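PDB 3U66: putative type VI secretion protein from Escherichia coli, which is probably an inner-membrane component of the type VI secretion machinery, the model covering its cytoplasmic domain of the TssL/DotU family. Local coordinates for residues I12-P15 with G16-M19; P120-A123 with V124-L128. All blocks are in the same frame, centred on the assembly; numbering follows the deposited sequence.

Contact 1 of 2, residues I12-P15 with G16-M19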
ATOM      1  N   ILE A  12       6.872   1.204  13.315  1.00 55.02           N
ATOM      2  CA  ILE A  12       7.674   1.959  12.339  1.00 54.17           C
ATOM      3  C   ILE A  12       6.762   2.686  11.326  1.00 55.72           C
ATOM      4  O   ILE A  12       7.038   3.834  10.969  1.00 55.85           O
ATOM      5  CB  ILE A  12       8.680   1.037  11.564  1.00 57.63           C
ATOM      6  CG1 ILE A  12       9.385  -0.048  12.408  1.00 58.43           C
ATOM      7  CG2 ILE A  12       9.662   1.823  10.724  1.00 58.90           C
ATOM      8  CD1 ILE A  12      10.435   0.377  13.441  1.00 67.97           C
ATOM      9  N   PHE A  13       5.720   1.998  10.823  1.00 49.52           N
ATOM     10  CA  PHE A  13       4.838   2.541   9.798  1.00 48.38           C
ATOM     11  C   PHE A  13       3.627   3.316  10.291  1.00 52.89           C
ATOM     12  O   PHE A  13       3.017   4.011   9.481  1.00 52.39           O
ATOM     13  CB  PHE A  13       4.430   1.452   8.792  1.00 49.59           C
ATOM     14  CG  PHE A  13       5.526   0.957   7.876  1.00 50.11           C
ATOM     15  CD1 PHE A  13       6.005   1.755   6.841  1.00 52.13           C
ATOM     16  CD2 PHE A  13       6.051  -0.323   8.021  1.00 51.01           C
ATOM     17  CE1 PHE A  13       7.012   1.291   5.991  1.00 52.86           C
ATOM     18  CE2 PHE A  13       7.063  -0.783   7.178  1.00 53.11           C
ATOM     19  CZ  PHE A  13       7.541   0.028   6.172  1.00 51.53           C
ATOM     20  N   TYR A  14       3.283   3.226  11.601  1.00 50.28           N
ATOM     21  CA  TYR A  14       2.131   3.937  12.191  1.00 49.77           C
ATOM     22  C   TYR A  14       2.069   5.442  11.864  1.00 51.96           C
ATOM     23  O   TYR A  14       1.031   5.872  11.364  1.00 52.17           O
ATOM     24  CB  TYR A  14       1.986   3.689  13.709  1.00 50.71           C
ATOM     25  CG  TYR A  14       1.166   2.481  14.091  1.00 51.60           C
ATOM     26  CD1 TYR A  14      -0.108   2.275  13.568  1.00 54.22           C
ATOM     27  CD2 TYR A  14       1.610   1.595  15.073  1.00 51.68           C
ATOM     28  CE1 TYR A  14      -0.874   1.172  13.928  1.00 55.30           C
ATOM     29  CE2 TYR A  14       0.856   0.485  15.443  1.00 52.25           C
ATOM     30  CZ  TYR A  14      -0.387   0.279  14.868  1.00 61.11           C
ATOM     31  OH  TYR A  14      -1.141  -0.803  15.235  1.00 64.95           O
ATOM     32  N   PRO A  15       3.131   6.265  12.063  1.00 47.37           N
ATOM     33  CA  PRO A  15       3.019   7.691  11.696  1.00 46.87           C
ATOM     34  C   PRO A  15       2.632   7.913  10.225  1.00 51.60           C
ATOM     35  O   PRO A  15       1.762   8.737   9.931  1.00 50.56           O
ATOM     36  CB  PRO A  15       4.416   8.249  12.012  1.00 48.01           C
ATOM     37  CG  PRO A  15       4.999   7.315  12.984  1.00 52.10           C
ATOM     38  CD  PRO A  15       4.484   5.966  12.586  1.00 48.11           C
ATOM     39  N   GLY A  16       3.260   7.147   9.326  1.00 49.05           N
ATOM     40  CA  GLY A  16       3.011   7.196   7.890  1.00 48.39           C
ATOM     41  C   GLY A  16       1.624   6.714   7.533  1.00 52.51           C
ATOM     42  O   GLY A  16       0.920   7.356   6.743  1.00 51.03           O
ATOM     43  N   TRP A  17       1.214   5.583   8.135  1.00 49.98           N
ATOM     44  CA  TRP A  17      -0.121   5.011   7.968  1.00 50.20           C
ATOM     45  C   TRP A  17      -1.217   5.984   8.391  1.00 54.86           C
ATOM     46  O   TRP A  17      -2.227   6.096   7.690  1.00 54.40           O
ATOM     47  CB  TRP A  17      -0.261   3.690   8.725  1.00 49.09           C
ATOM     48  CG  TRP A  17       0.407   2.516   8.063  1.00 50.12           C
ATOM     49  CD1 TRP A  17       0.766   2.393   6.748  1.00 53.27           C
ATOM     50  CD2 TRP A  17       0.761   1.273   8.689  1.00 50.31           C
ATOM     51  NE1 TRP A  17       1.347   1.167   6.527  1.00 52.35           N
ATOM     52  CE2 TRP A  17       1.338   0.449   7.697  1.00 53.66           C
ATOM     53  CE3 TRP A  17       0.681   0.794  10.011  1.00 51.49           C
ATOM     54  CZ2 TRP A  17       1.845  -0.824   7.981  1.00 52.84           C
ATOM     55  CZ3 TRP A  17       1.147  -0.484  10.284  1.00 53.11           C
ATOM     56  CH2 TRP A  17       1.728  -1.276   9.279  1.00 53.84           C
ATOM     57  N   LEU A  18      -0.999   6.722   9.506  1.00 51.29           N
ATOM     58  CA  LEU A  18      -1.961   7.707   9.973  1.00 51.48           C
ATOM     59  C   LEU A  18      -2.031   8.881   8.992  1.00 59.53           C
ATOM     60  O   LEU A  18      -3.131   9.352   8.695  1.00 59.80           O
ATOM     61  CB  LEU A  18      -1.647   8.153  11.409  1.00 50.97           C
ATOM     62  CG  LEU A  18      -2.683   9.051  12.120  1.00 54.34           C
ATOM     63  CD1 LEU A  18      -4.031   8.328  12.340  1.00 53.58           C
ATOM     64  CD2 LEU A  18      -2.128   9.566  13.445  1.00 55.29           C
HETATM   65  N   MSE A  19      -0.864   9.301   8.441  1.00 57.93           N
HETATM   66  CA  MSE A  19      -0.743  10.369   7.446  1.00 58.44           C
HETATM   67  C   MSE A  19      -1.512  10.035   6.164  1.00 60.81           C
HETATM   68  O   MSE A  19      -2.242  10.897   5.680  1.00 59.58           O
HETATM   69  CB  MSE A  19       0.735  10.688   7.165  1.00 61.88           C
HETATM   70  CG  MSE A  19       0.978  11.802   6.121  1.00 70.87           C
HETATM   71 SE   MSE A  19       2.782  11.778   5.276  1.00 81.29          SE
HETATM   72  CE  MSE A  19       3.018   9.864   5.085  1.00 77.78           C
TER

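Contact 2 of 2, residues P120-A123 with V124-L128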
ATOM      1  N   PRO A 120       5.778 -17.124   4.549  1.00 62.04           N
ATOM      2  CA  PRO A 120       6.223 -15.733   4.354  1.00 61.84           C
ATOM      3  C   PRO A 120       6.318 -14.979   5.683  1.00 66.85           C
ATOM      4  O   PRO A 120       5.578 -15.310   6.621  1.00 67.46           O
ATOM      5  CB  PRO A 120       5.146 -15.138   3.437  1.00 63.53           C
ATOM      6  CG  PRO A 120       3.951 -15.961   3.652  1.00 67.75           C
ATOM      7  CD  PRO A 120       4.431 -17.343   3.973  1.00 63.40           C
ATOM      8  N   ASP A 121       7.216 -13.968   5.769  1.00 62.56           N
ATOM      9  CA  ASP A 121       7.387 -13.164   6.983  1.00 61.75           C
ATOM     10  C   ASP A 121       6.042 -12.529   7.371  1.00 64.74           C
ATOM     11  O   ASP A 121       5.424 -11.798   6.582  1.00 64.29           O
ATOM     12  CB  ASP A 121       8.488 -12.102   6.791  1.00 63.95           C
ATOM     13  CG  ASP A 121       9.017 -11.428   8.056  1.00 78.65           C
ATOM     14  OD1 ASP A 121       8.345 -11.518   9.114  1.00 79.19           O
ATOM     15  OD2 ASP A 121      10.084 -10.780   7.979  1.00 86.49           O
ATOM     16  N   VAL A 122       5.567 -12.876   8.577  1.00 60.28           N
ATOM     17  CA  VAL A 122       4.304 -12.403   9.145  1.00 59.38           C
ATOM     18  C   VAL A 122       4.216 -10.855   9.131  1.00 61.49           C
ATOM     19  O   VAL A 122       3.167 -10.307   8.781  1.00 61.37           O
ATOM     20  CB  VAL A 122       4.000 -13.070  10.521  1.00 63.63           C
ATOM     21  CG1 VAL A 122       5.076 -12.761  11.564  1.00 63.58           C
ATOM     22  CG2 VAL A 122       2.610 -12.711  11.037  1.00 63.64           C
ATOM     23  N   ALA A 123       5.349 -10.174   9.414  1.00 56.29           N
ATOM     24  CA  ALA A 123       5.470  -8.713   9.395  1.00 54.95           C
ATOM     25  C   ALA A 123       5.175  -8.131   8.000  1.00 56.40           C
ATOM     26  O   ALA A 123       4.434  -7.149   7.904  1.00 55.46           O
ATOM     27  CB  ALA A 123       6.848  -8.294   9.883  1.00 55.39           C
ATOM     28  N   VAL A 124       5.699  -8.776   6.929  1.00 51.63           N
ATOM     29  CA  VAL A 124       5.483  -8.393   5.527  1.00 50.95           C
ATOM     30  C   VAL A 124       3.992  -8.529   5.187  1.00 54.51           C
ATOM     31  O   VAL A 124       3.419  -7.578   4.660  1.00 54.28           O
ATOM     32  CB  VAL A 124       6.408  -9.196   4.561  1.00 54.76           C
ATOM     33  CG1 VAL A 124       6.050  -8.966   3.091  1.00 54.10           C
ATOM     34  CG2 VAL A 124       7.877  -8.871   4.813  1.00 54.39           C
ATOM     35  N   LEU A 125       3.365  -9.682   5.532  1.00 51.44           N
ATOM     36  CA  LEU A 125       1.938  -9.967   5.311  1.00 51.37           C
ATOM     37  C   LEU A 125       1.048  -8.971   6.029  1.00 57.88           C
ATOM     38  O   LEU A 125      -0.034  -8.659   5.525  1.00 58.40           O
ATOM     39  CB  LEU A 125       1.543 -11.389   5.772  1.00 50.82           C
ATOM     40  CG  LEU A 125       2.054 -12.613   5.003  1.00 53.86           C
ATOM     41  CD1 LEU A 125       1.385 -13.855   5.515  1.00 53.56           C
ATOM     42  CD2 LEU A 125       1.816 -12.498   3.514  1.00 54.13           C
ATOM     43  N   THR A 126       1.483  -8.503   7.224  1.00 54.89           N
ATOM     44  CA  THR A 126       0.755  -7.525   8.032  1.00 54.79           C
ATOM     45  C   THR A 126       0.713  -6.198   7.281  1.00 58.84           C
ATOM     46  O   THR A 126      -0.368  -5.636   7.095  1.00 58.74           O
ATOM     47  CB  THR A 126       1.364  -7.425   9.442  1.00 59.94           C
ATOM     48  OG1 THR A 126       1.294  -8.709  10.070  1.00 59.45           O
ATOM     49  CG2 THR A 126       0.680  -6.368  10.315  1.00 55.31           C
ATOM     50  N   CYS A 127       1.883  -5.734   6.810  1.00 55.14           N
ATOM     51  CA  CYS A 127       2.031  -4.486   6.068  1.00 54.69           C
ATOM     52  C   CYS A 127       1.236  -4.470   4.771  1.00 58.06           C
ATOM     53  O   CYS A 127       0.633  -3.448   4.452  1.00 57.72           O
ATOM     54  CB  CYS A 127       3.503  -4.177   5.840  1.00 55.01           C
ATOM     55  SG  CYS A 127       4.384  -3.717   7.350  1.00 59.16           S
ATOM     56  N   LEU A 128       1.191  -5.615   4.060  1.00 53.65           N
ATOM     57  CA  LEU A 128       0.431  -5.780   2.821  1.00 53.65           C
ATOM     58  C   LEU A 128      -1.086  -5.725   3.087  1.00 59.19           C
ATOM     59  O   LEU A 128      -1.849  -5.251   2.235  1.00 58.70           O
ATOM     60  CB  LEU A 128       0.830  -7.078   2.094  1.00 53.61           C
ATOM     61  CG  LEU A 128       2.258  -7.143   1.528  1.00 58.55           C
ATOM     62  CD1 LEU A 128       2.576  -8.523   1.031  1.00 58.98           C
ATOM     63  CD2 LEU A 128       2.482  -6.124   0.414  1.00 60.51           C
TER

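Contact 1 of 2, residues I12-P15 with G16-M19
Trp17 meets two aromatic residues of the preceding helical turn in two quite different ways. The six-membered ring of its indole lies under Phe13, whose CB sits over the middle of that ring, 3.5 Å from the centroid, in a CH-pi contact. Beyond CB the phenyl group leaves the indole: the two ring planes are only 27° apart, but with centroids 5.7 Å from each other little of one ring lies over the other. Tyr14 stands at the indole's edge instead, and the pair is T-shaped, with the edge of Trp17 turned to the face of Tyr14 and CD1 of Tyr14 3.9 Å from CE3 of Trp17. What puts the indole there is its first torsion (chi1 -76°), which keeps CG beside the backbone N and swings the ring back along the helix, over Phe13 O. That same carbonyl takes the nearly straight bond from Trp17 N at 2.7 Å, and Leu18 N to Tyr14 O and Met19 N to Pro15 O follow it. Pro15 has no N-H to give the turn before, and the helix kinks there. With an alanine at position Trp17, the Phe13 methylene and the Tyr14 face are likely to lose the partner they share, and a gap would probably open toward Leu70 and Cys127. Phe13, Tyr14 and Trp17 form an aromatic cluster on helix 7-24, and Phe13 also meets the ring of Phe67 on helix 57-76, within this helical-bundle domain.

Contact 2 of 2, residues P120-A123 with V124-L128
Val122 O is gripped twice by one residue, Thr126, whose backbone N reaches it at 2.9 Å and whose hydroxyl OG1 donates to it at 2.8 Å. The hydroxyl comes from above the carbonyl plane, 41° out of it; with chi1 at -60° placing OG1 beside its own backbone N, it faces the preceding turn and the same oxygen. On either side of this doubled bond the usual turns run on, Leu125 N to Asp121 O and Cys127 N to Ala123 O.

Asp121 starts the helix as its N-cap. Its OD1 accepts from Ala123 N at 3.3 Å, a longish capping bond that meets the carboxylate from above its plane, while CB of Asp121 rests 3.8 Å from CG2 of Val124. Just ahead of the cap, Pro120 lays CG against CD1 of Leu125 at 3.8 Å, an apolar contact between the incoming loop and the first turn.

Farther out, on helix 57-76, Ser59 touches Asp121 and Val124, and Met63 touches Ala123 and Cys127. Helix 103-115 reaches Pro120 and Val124 through Gln114, and on helix 7-24 Ala9 touches Ala123 and Glu10 touches Thr126.

Contact 1 covers two successive turns inside helix 7-24; contact 2 is the start of helix 122-133 with the loop residues that lead into it. The two helices pack directly on each other: Cys127 SG of contact 2 lies 3.8 Å from Phe13 CD2 and 3.9 Å from Trp17 CZ2 of contact 1. Helix 57-76 borders both. Contact 1 is partly buried, with Phe13 and Trp17 inside and Tyr14, Pro15 and Leu18 exposed, and its side-chain chemistry is aromatic. Contact 2, the more buried, adds polar side-chain bonds to its apolar packing: a carboxylate caps the helix start, and a threonine hydroxyl bonds back to a carbonyl within the helix. A weak bond from Tyr14 OH to Arg130 joins the same two helices again.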